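Local coordinates for pseudoaglycone deacetylase Dbv21 (Actinoplanes teichomyceticus, PDB 3DFI), which binds zinc and probably acts as a hydrolase that removes an acetyl group from the pseudoaglycone during biosynthesis of the glycopeptide antibiotic A40926, at residues E57-H60 with A61-L65; P72-R75 with R76-D79; K219-A222 with M223-Y226. All coordinates share one frame; numbering follows the deposited sequence.

Contact 1 (E57-H60 with A61-L65); sequences ERFH and ARWGL
Phe-59 and Arg-62 meet in the last turns of helix 54-63, which closes at Gly-64 in a Schellman motif. Their contact is a cation-pi interaction. Arg-62 bends at chi3 (-20°) and brings its guanidinium back over the phenyl face, CZ standing 4.6 Å from the centroid of the Phe-59 ring. The two planes are far from parallel, and the guanidinium comes down with NH2 leading, over the ring centre. CD of Arg-58 lies over a face of the Arg-62 guanidinium. Arg-58 NH1 is modelled 3.0 Å from Arg-62 NH1; both being donors, this is a close approach of like charges rather than a bond, and its exact length is doubtful.

The aromatic and apolar contacts lie further round the helix. CD1 of Phe-59 packs at 4.0 Å on CZ2 of Trp-63, and the indole turns one face to the carbonyl oxygen of Phe-59. Trp-63 CZ3 meets the edge of the imidazole, 3.7 Å from His-60 CD2, the two rings being oblique. His-60 suits this buried place because its flat ring packs while NE2 hydrogen-bonds the hydroxyl of Tyr-100. Trp-63 extends the packing to Ile-99 and to Thr-228 of helix 227-233.

Backbone bonds complete the turn. Ala-61 N donates to Glu-57 O, and Arg-62 N to Arg-58 O, in the regular helical pattern. Gly-64 takes a positive phi (90°), a value at which a side chain would press on the preceding carbonyl. The chain leaves the helix there: Gly-64 N donates to Ala-61 O, and Leu-65 N reaches back to His-60 O at 3.1 Å.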
loop_
_atom_site.group_PDB
_atom_site.type_symbol
_atom_site.label_atom_id
_atom_site.label_comp_id
_atom_site.label_asym_id
_atom_site.label_seq_id
_atom_site.Cartn_x
_atom_site.Cartn_y
_atom_site.Cartn_z
ATOM N N GLU A 57 21.734 -8.528 3.049
ATOM C CA GLU A 57 22.661 -7.644 3.746
ATOM C C GLU A 57 22.870 -6.347 2.960
ATOM O O GLU A 57 23.125 -5.294 3.544
ATOM C CB GLU A 57 24.012 -8.335 3.916
ATOM C CG GLU A 57 24.728 -8.019 5.209
ATOM C CD GLU A 57 24.607 -9.142 6.227
ATOM O OE1 GLU A 57 23.461 -9.549 6.525
ATOM O OE2 GLU A 57 25.660 -9.613 6.728
ATOM N N ARG A 58 22.759 -6.444 1.637
ATOM C CA ARG A 58 23.003 -5.329 0.731
ATOM C C ARG A 58 21.839 -4.356 0.797
ATOM O O ARG A 58 22.034 -3.143 0.835
ATOM C CB ARG A 58 23.203 -5.853 -0.700
ATOM C CG ARG A 58 24.110 -5.005 -1.602
ATOM C CD ARG A 58 23.290 -4.248 -2.655
ATOM N NE ARG A 58 24.133 -3.656 -3.702
ATOM C CZ ARG A 58 23.679 -3.114 -4.834
ATOM N NH1 ARG A 58 22.375 -3.081 -5.099
ATOM N NH2 ARG A 58 24.535 -2.606 -5.713
ATOM N N PHE A 59 20.632 -4.906 0.815
ATOM C CA PHE A 59 19.406 -4.120 0.949
ATOM C C PHE A 59 19.303 -3.480 2.326
ATOM O O PHE A 59 18.826 -2.352 2.453
ATOM C CB PHE A 59 18.174 -4.992 0.706
ATOM C CG PHE A 59 17.630 -4.901 -0.691
ATOM C CD1 PHE A 59 16.638 -3.976 -1.002
ATOM C CD2 PHE A 59 18.101 -5.748 -1.693
ATOM C CE1 PHE A 59 16.119 -3.886 -2.293
ATOM C CE2 PHE A 59 17.592 -5.670 -2.994
ATOM C CZ PHE A 59 16.598 -4.734 -3.294
ATOM N N HIS A 60 19.744 -4.217 3.344
ATOM C CA HIS A 60 19.714 -3.738 4.717
ATOM C C HIS A 60 20.709 -2.590 4.909
ATOM O O HIS A 60 20.342 -1.545 5.432
ATOM C CB HIS A 60 19.969 -4.873 5.712
ATOM C CG HIS A 60 18.924 -5.951 5.691
ATOM N ND1 HIS A 60 19.100 -7.166 6.316
ATOM C CD2 HIS A 60 17.698 -6.001 5.112
ATOM C CE1 HIS A 60 18.026 -7.913 6.137
ATOM N NE2 HIS A 60 17.162 -7.232 5.406
ATOM N N ALA A 61 21.952 -2.786 4.467
ATOM C CA ALA A 61 22.973 -1.729 4.494
ATOM C C ALA A 61 22.498 -0.423 3.855
ATOM O O ALA A 61 22.786 0.652 4.379
ATOM C CB ALA A 61 24.284 -2.204 3.853
ATOM N N ARG A 62 21.777 -0.526 2.737
ATOM C CA ARG A 62 21.156 0.624 2.065
ATOM C C ARG A 62 20.057 1.315 2.881
ATOM O O ARG A 62 19.780 2.513 2.686
ATOM C CB ARG A 62 20.583 0.219 0.696
ATOM C CG ARG A 62 21.010 1.168 -0.443
ATOM C CD ARG A 62 20.337 0.883 -1.795
ATOM N NE ARG A 62 19.779 -0.473 -1.915
ATOM C CZ ARG A 62 19.916 -1.263 -2.985
ATOM N NH1 ARG A 62 20.618 -0.859 -4.039
ATOM N NH2 ARG A 62 19.366 -2.473 -2.995
ATOM N N TRP A 63 19.410 0.561 3.767
ATOM C CA TRP A 63 18.419 1.139 4.669
ATOM C C TRP A 63 19.075 1.711 5.938
ATOM O O TRP A 63 18.412 2.359 6.744
ATOM C CB TRP A 63 17.379 0.102 5.044
ATOM C CG TRP A 63 16.575 -0.387 3.878
ATOM C CD1 TRP A 63 16.356 0.262 2.692
ATOM C CD2 TRP A 63 15.855 -1.618 3.800
ATOM N NE1 TRP A 63 15.561 -0.503 1.874
ATOM C CE2 TRP A 63 15.230 -1.658 2.534
ATOM C CE3 TRP A 63 15.666 -2.684 4.679
ATOM C CZ2 TRP A 63 14.452 -2.729 2.122
ATOM C CZ3 TRP A 63 14.876 -3.756 4.259
ATOM C CH2 TRP A 63 14.291 -3.767 2.997
ATOM N N GLY A 64 20.371 1.479 6.102
ATOM C CA GLY A 64 21.102 2.002 7.253
ATOM C C GLY A 64 21.127 1.074 8.454
ATOM O O GLY A 64 21.436 1.514 9.571
ATOM N N LEU A 65 20.826 -0.206 8.210
ATOM C CA LEU A 65 20.772 -1.247 9.250
ATOM C C LEU A 65 22.076 -2.044 9.324
ATOM O O LEU A 65 22.732 -2.255 8.309
ATOM C CB LEU A 65 19.590 -2.214 9.004
ATOM C CG LEU A 65 18.187 -1.610 8.836
ATOM C CD1 LEU A 65 17.163 -2.685 8.546
ATOM C CD2 LEU A 65 17.781 -0.805 10.071
#

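Contact 2 (P72-R75 with R76-D79)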
loop_
_atom_site.group_PDB
_atom_site.type_symbol
_atom_site.label_atom_id
_atom_site.label_comp_id
_atom_site.label_asym_id
_atom_site.label_seq_id
_atom_site.Cartn_x
_atom_site.Cartn_y
_atom_site.Cartn_z
ATOM N N PRO A 72 12.926 -7.017 9.276
ATOM C CA PRO A 72 11.454 -7.018 9.227
ATOM C C PRO A 72 10.812 -6.482 10.517
ATOM O O PRO A 72 9.828 -5.744 10.449
ATOM C CB PRO A 72 11.113 -8.486 9.001
ATOM C CG PRO A 72 12.337 -9.067 8.367
ATOM C CD PRO A 72 13.492 -8.357 9.030
ATOM N N LEU A 73 11.399 -6.799 11.677
ATOM C CA LEU A 73 10.948 -6.207 12.943
ATOM C C LEU A 73 11.044 -4.677 12.940
ATOM O O LEU A 73 10.069 -3.992 13.225
ATOM C CB LEU A 73 11.720 -6.802 14.130
ATOM C CG LEU A 73 11.392 -6.247 15.521
ATOM C CD1 LEU A 73 9.926 -6.586 15.925
ATOM C CD2 LEU A 73 12.393 -6.760 16.583
ATOM N N ARG A 74 12.225 -4.130 12.647
ATOM C CA ARG A 74 12.358 -2.677 12.463
ATOM C C ARG A 74 11.228 -2.090 11.591
ATOM O O ARG A 74 10.581 -1.108 11.964
ATOM C CB ARG A 74 13.723 -2.340 11.858
ATOM C CG ARG A 74 14.012 -0.809 11.645
ATOM C CD ARG A 74 14.688 -0.166 12.908
ATOM N NE ARG A 74 13.847 -0.341 14.095
ATOM C CZ ARG A 74 12.845 0.470 14.438
ATOM N NH1 ARG A 74 12.109 0.194 15.504
ATOM N NH2 ARG A 74 12.570 1.557 13.730
ATOM N N ARG A 75 10.982 -2.713 10.440
ATOM C CA ARG A 75 9.963 -2.239 9.483
ATOM C C ARG A 75 8.535 -2.384 10.015
ATOM O O ARG A 75 7.694 -1.511 9.798
ATOM C CB ARG A 75 10.127 -2.958 8.154
ATOM C CG ARG A 75 11.436 -2.592 7.419
ATOM C CD ARG A 75 11.399 -3.043 5.960
ATOM N NE ARG A 75 10.347 -2.386 5.172
ATOM C CZ ARG A 75 10.094 -2.698 3.896
ATOM N NH1 ARG A 75 10.822 -3.633 3.304
ATOM N NH2 ARG A 75 9.137 -2.088 3.215
ATOM N N ARG A 76 8.268 -3.460 10.756
ATOM C CA ARG A 76 6.944 -3.613 11.373
ATOM C C ARG A 76 6.726 -2.515 12.421
ATOM O O ARG A 76 5.619 -1.978 12.541
ATOM C CB ARG A 76 6.766 -5.002 11.975
ATOM C CG ARG A 76 6.488 -6.085 10.943
ATOM C CD ARG A 76 6.080 -7.397 11.604
ATOM N NE ARG A 76 7.075 -7.901 12.565
ATOM C CZ ARG A 76 8.095 -8.693 12.240
ATOM N NH1 ARG A 76 8.303 -9.051 10.970
ATOM N NH2 ARG A 76 8.904 -9.136 13.177
ATOM N N ASN A 77 7.788 -2.172 13.153
ATOM C CA ASN A 77 7.734 -1.065 14.117
ATOM C C ASN A 77 7.526 0.286 13.445
ATOM O O ASN A 77 6.805 1.144 13.960
ATOM C CB ASN A 77 8.998 -1.025 14.995
ATOM C CG ASN A 77 9.015 -2.121 16.063
ATOM O OD1 ASN A 77 7.989 -2.440 16.687
ATOM N ND2 ASN A 77 10.201 -2.676 16.303
ATOM N N GLU A 78 8.185 0.489 12.308
ATOM C CA GLU A 78 7.955 1.693 11.510
ATOM C C GLU A 78 6.484 1.809 11.078
ATOM O O GLU A 78 5.875 2.891 11.161
ATOM C CB GLU A 78 8.859 1.699 10.277
ATOM C CG GLU A 78 10.381 1.888 10.597
ATOM C CD GLU A 78 11.220 1.960 9.326
ATOM O OE1 GLU A 78 10.744 1.506 8.243
ATOM O OE2 GLU A 78 12.346 2.504 9.398
ATOM N N ASP A 79 5.939 0.696 10.591
ATOM C CA ASP A 79 4.555 0.624 10.132
ATOM C C ASP A 79 3.578 0.953 11.272
ATOM O O ASP A 79 2.650 1.724 11.082
ATOM C CB ASP A 79 4.282 -0.770 9.538
ATOM C CG ASP A 79 2.917 -0.876 8.873
ATOM O OD1 ASP A 79 2.641 -0.116 7.918
ATOM O OD2 ASP A 79 2.139 -1.749 9.292
HETATM O O HOH W 1 13.863 2.861 11.541
HETATM O O HOH W 2 9.159 -0.085 6.453
#
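Arg-76 folds back along Pro-72 and Leu-73 within helix 71-86, a helix that lies beside the zinc site of this PIG-L family domain. A turn at chi3 (-57°) lays one guanidinium face over the backbone at Pro-72 and Leu-73, and NH1 comes 3.5 Å from Pro-72 CB. The long arginine thus packs on its own helix while NH1 hydrogen-bonds the carbonyl of Ala-45. Asn-77, one turn after Leu-73, donates its backbone N to Leu-73 O; its CB lies 3.4 Å from Arg-74 NH1, and its ND2 sits against Leu-73 CG. Glu-78 is placed between two arginines, and a water joins it to each. One accepts from Arg-74 NH2 in the guanidinium plane and donates to Glu-78 OE2 at 2.6 Å, an oxygen that also accepts from the backbone N of Thr-228. The second water links Arg-75 NE to Glu-78 OE1, while Arg-75 NH2 is held by the carbonyl of Leu-17, close to the zinc ligand His-16. Buried Asp-79 has two oxygens for two partners, OD1 hydrogen-bonding the hydroxyl of Tyr-226 and OD2 NE2 of His-92, and its backbone N donates to Arg-75 O at 2.9 Å.

Contact 3 (K219-A222 with M223-Y226); sequences KFQA and MKHY
Met-223 lies along the flank of Phe-220, the two extending in a common direction, and its sulfur reaches the ring obliquely in a Met-aromatic contact. SD lies 4.1 Å from CD2 of Phe-220. With CG beside the backbone N (chi1 -73°), the thioether leads back along the previous turn, where CG passes 3.4 Å from Lys-219 O and SD touches Lys-219 CE. A flexible, apolar methionine suits this buried position: beyond Phe-220 it also meets Leu-240, Phe-241 and Leu-244 of helix 240-251. Its backbone N donates to Lys-219 O at 2.9 Å, while the extended lysine carries its ammonium away to a salt bridge with Glu-259.

Ala-222 is small enough to pack its methyl group against both Val-21 of helix 19-33 and Leu-86 of helix 71-86. Past helix 213-223 a type I beta turn from Met-223 to Tyr-226, closed by the bond from Tyr-226 N to Met-223 O, leads the chain toward helix 227-233. The helical bonding gives way in step: Lys-224 N makes weak bonds to both Phe-220 O and Gln-221 O, and His-225 N donates to Ala-222 O at 3.1 Å.

Gln-221 and Lys-224 suit the exposed side, being long and polar. Gln-221 bends at chi2 (68°), which sets its amide beside the extended Lys-224 chain; its CD lies 4.1 Å from CD of Lys-224, and Gln-221 OE1 is 3.5 Å from Lys-224 NZ.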
loop_
_atom_site.group_PDB
_atom_site.type_symbol
_atom_site.label_atom_id
_atom_site.label_comp_id
_atom_site.label_asym_id
_atom_site.label_seq_id
_atom_site.Cartn_x
_atom_site.Cartn_y
_atom_site.Cartn_z
ATOM N N LYS A 219 -0.643 12.621 6.630
ATOM C CA LYS A 219 0.022 11.689 5.698
ATOM C C LYS A 219 1.562 11.876 5.716
ATOM O O LYS A 219 2.303 10.904 5.850
ATOM C CB LYS A 219 -0.492 11.892 4.275
ATOM C CG LYS A 219 0.170 10.975 3.254
ATOM C CD LYS A 219 -0.178 11.331 1.798
ATOM C CE LYS A 219 0.445 10.302 0.863
ATOM N NZ LYS A 219 -0.144 10.265 -0.518
ATOM N N PHE A 220 2.022 13.115 5.537
ATOM C CA PHE A 220 3.445 13.397 5.371
ATOM C C PHE A 220 4.201 13.067 6.673
ATOM O O PHE A 220 5.299 12.502 6.649
ATOM C CB PHE A 220 3.668 14.855 4.924
ATOM C CG PHE A 220 3.369 15.126 3.445
ATOM C CD1 PHE A 220 3.782 16.328 2.854
ATOM C CD2 PHE A 220 2.694 14.214 2.656
ATOM C CE1 PHE A 220 3.514 16.599 1.507
ATOM C CE2 PHE A 220 2.405 14.480 1.298
ATOM C CZ PHE A 220 2.811 15.655 0.729
ATOM N N GLN A 221 3.577 13.363 7.807
ATOM C CA GLN A 221 4.152 13.029 9.108
ATOM C C GLN A 221 4.262 11.520 9.314
ATOM O O GLN A 221 5.289 11.023 9.760
ATOM C CB GLN A 221 3.362 13.711 10.240
ATOM C CG GLN A 221 4.018 13.612 11.616
ATOM C CD GLN A 221 5.313 14.418 11.744
ATOM O OE1 GLN A 221 5.443 15.523 11.200
ATOM N NE2 GLN A 221 6.271 13.870 12.493
ATOM N N ALA A 222 3.207 10.795 8.961
ATOM C CA ALA A 222 3.218 9.343 8.982
ATOM C C ALA A 222 4.326 8.741 8.101
ATOM O O ALA A 222 4.989 7.786 8.524
ATOM C CB ALA A 222 1.833 8.789 8.580
ATOM N N MET A 223 4.519 9.290 6.893
ATOM C CA MET A 223 5.571 8.821 5.971
ATOM C C MET A 223 6.996 8.869 6.550
ATOM O O MET A 223 7.827 8.015 6.230
ATOM C CB MET A 223 5.550 9.613 4.664
ATOM C CG MET A 223 4.380 9.279 3.732
ATOM S SD MET A 223 4.271 10.483 2.399
ATOM C CE MET A 223 5.919 10.308 1.715
ATOM N N LYS A 224 7.265 9.875 7.387
ATOM C CA LYS A 224 8.567 10.039 8.053
ATOM C C LYS A 224 8.945 8.823 8.896
ATOM O O LYS A 224 10.131 8.547 9.086
ATOM C CB LYS A 224 8.578 11.293 8.926
ATOM C CG LYS A 224 8.434 12.584 8.143
ATOM C CD LYS A 224 8.381 13.792 9.063
ATOM C CE LYS A 224 8.016 15.051 8.283
ATOM N NZ LYS A 224 8.162 16.275 9.121
ATOM N N HIS A 225 7.944 8.075 9.369
ATOM C CA HIS A 225 8.224 6.910 10.200
ATOM C C HIS A 225 8.899 5.749 9.475
ATOM O O HIS A 225 9.659 5.008 10.088
ATOM C CB HIS A 225 7.001 6.461 10.987
ATOM C CG HIS A 225 6.760 7.297 12.200
ATOM N ND1 HIS A 225 7.648 7.337 13.255
ATOM C CD2 HIS A 225 5.756 8.150 12.517
ATOM C CE1 HIS A 225 7.197 8.170 14.177
ATOM N NE2 HIS A 225 6.056 8.684 13.752
ATOM N N TYR A 226 8.675 5.634 8.168
ATOM C CA TYR A 226 9.323 4.576 7.379
ATOM C C TYR A 226 10.726 5.004 6.943
ATOM O O TYR A 226 11.010 5.101 5.746
ATOM C CB TYR A 226 8.500 4.245 6.148
ATOM C CG TYR A 226 7.120 3.739 6.432
ATOM C CD1 TYR A 226 6.907 2.419 6.828
ATOM C CD2 TYR A 226 6.011 4.570 6.270
ATOM C CE1 TYR A 226 5.600 1.924 7.081
ATOM C CE2 TYR A 226 4.696 4.088 6.507
ATOM C CZ TYR A 226 4.500 2.764 6.913
ATOM O OH TYR A 226 3.208 2.276 7.144
#

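The three contacts follow one another along the chain, on helix 54-63, on helix 71-86 and from helix 213-223 into the turn after it. Contact 2 touches both of the others, its centre about 14 Å from that of contact 1 and about 13 Å from that of contact 3; contacts 1 and 3 are about 20 Å apart by centres and about 8 Å by nearest atoms. Trp-63 CH2 packs 3.5 Å from Arg-75 NH1. Toward contact 3, Asp-79 OD1 and Tyr-226 OH, 2.6 Å apart, form a probable hydrogen bond. All three lie round the zinc site, contact 2 nearest: the Arg-75 side chain is about 6 Å from the zinc ion, those of Trp-63 and Tyr-226 about 10 Å.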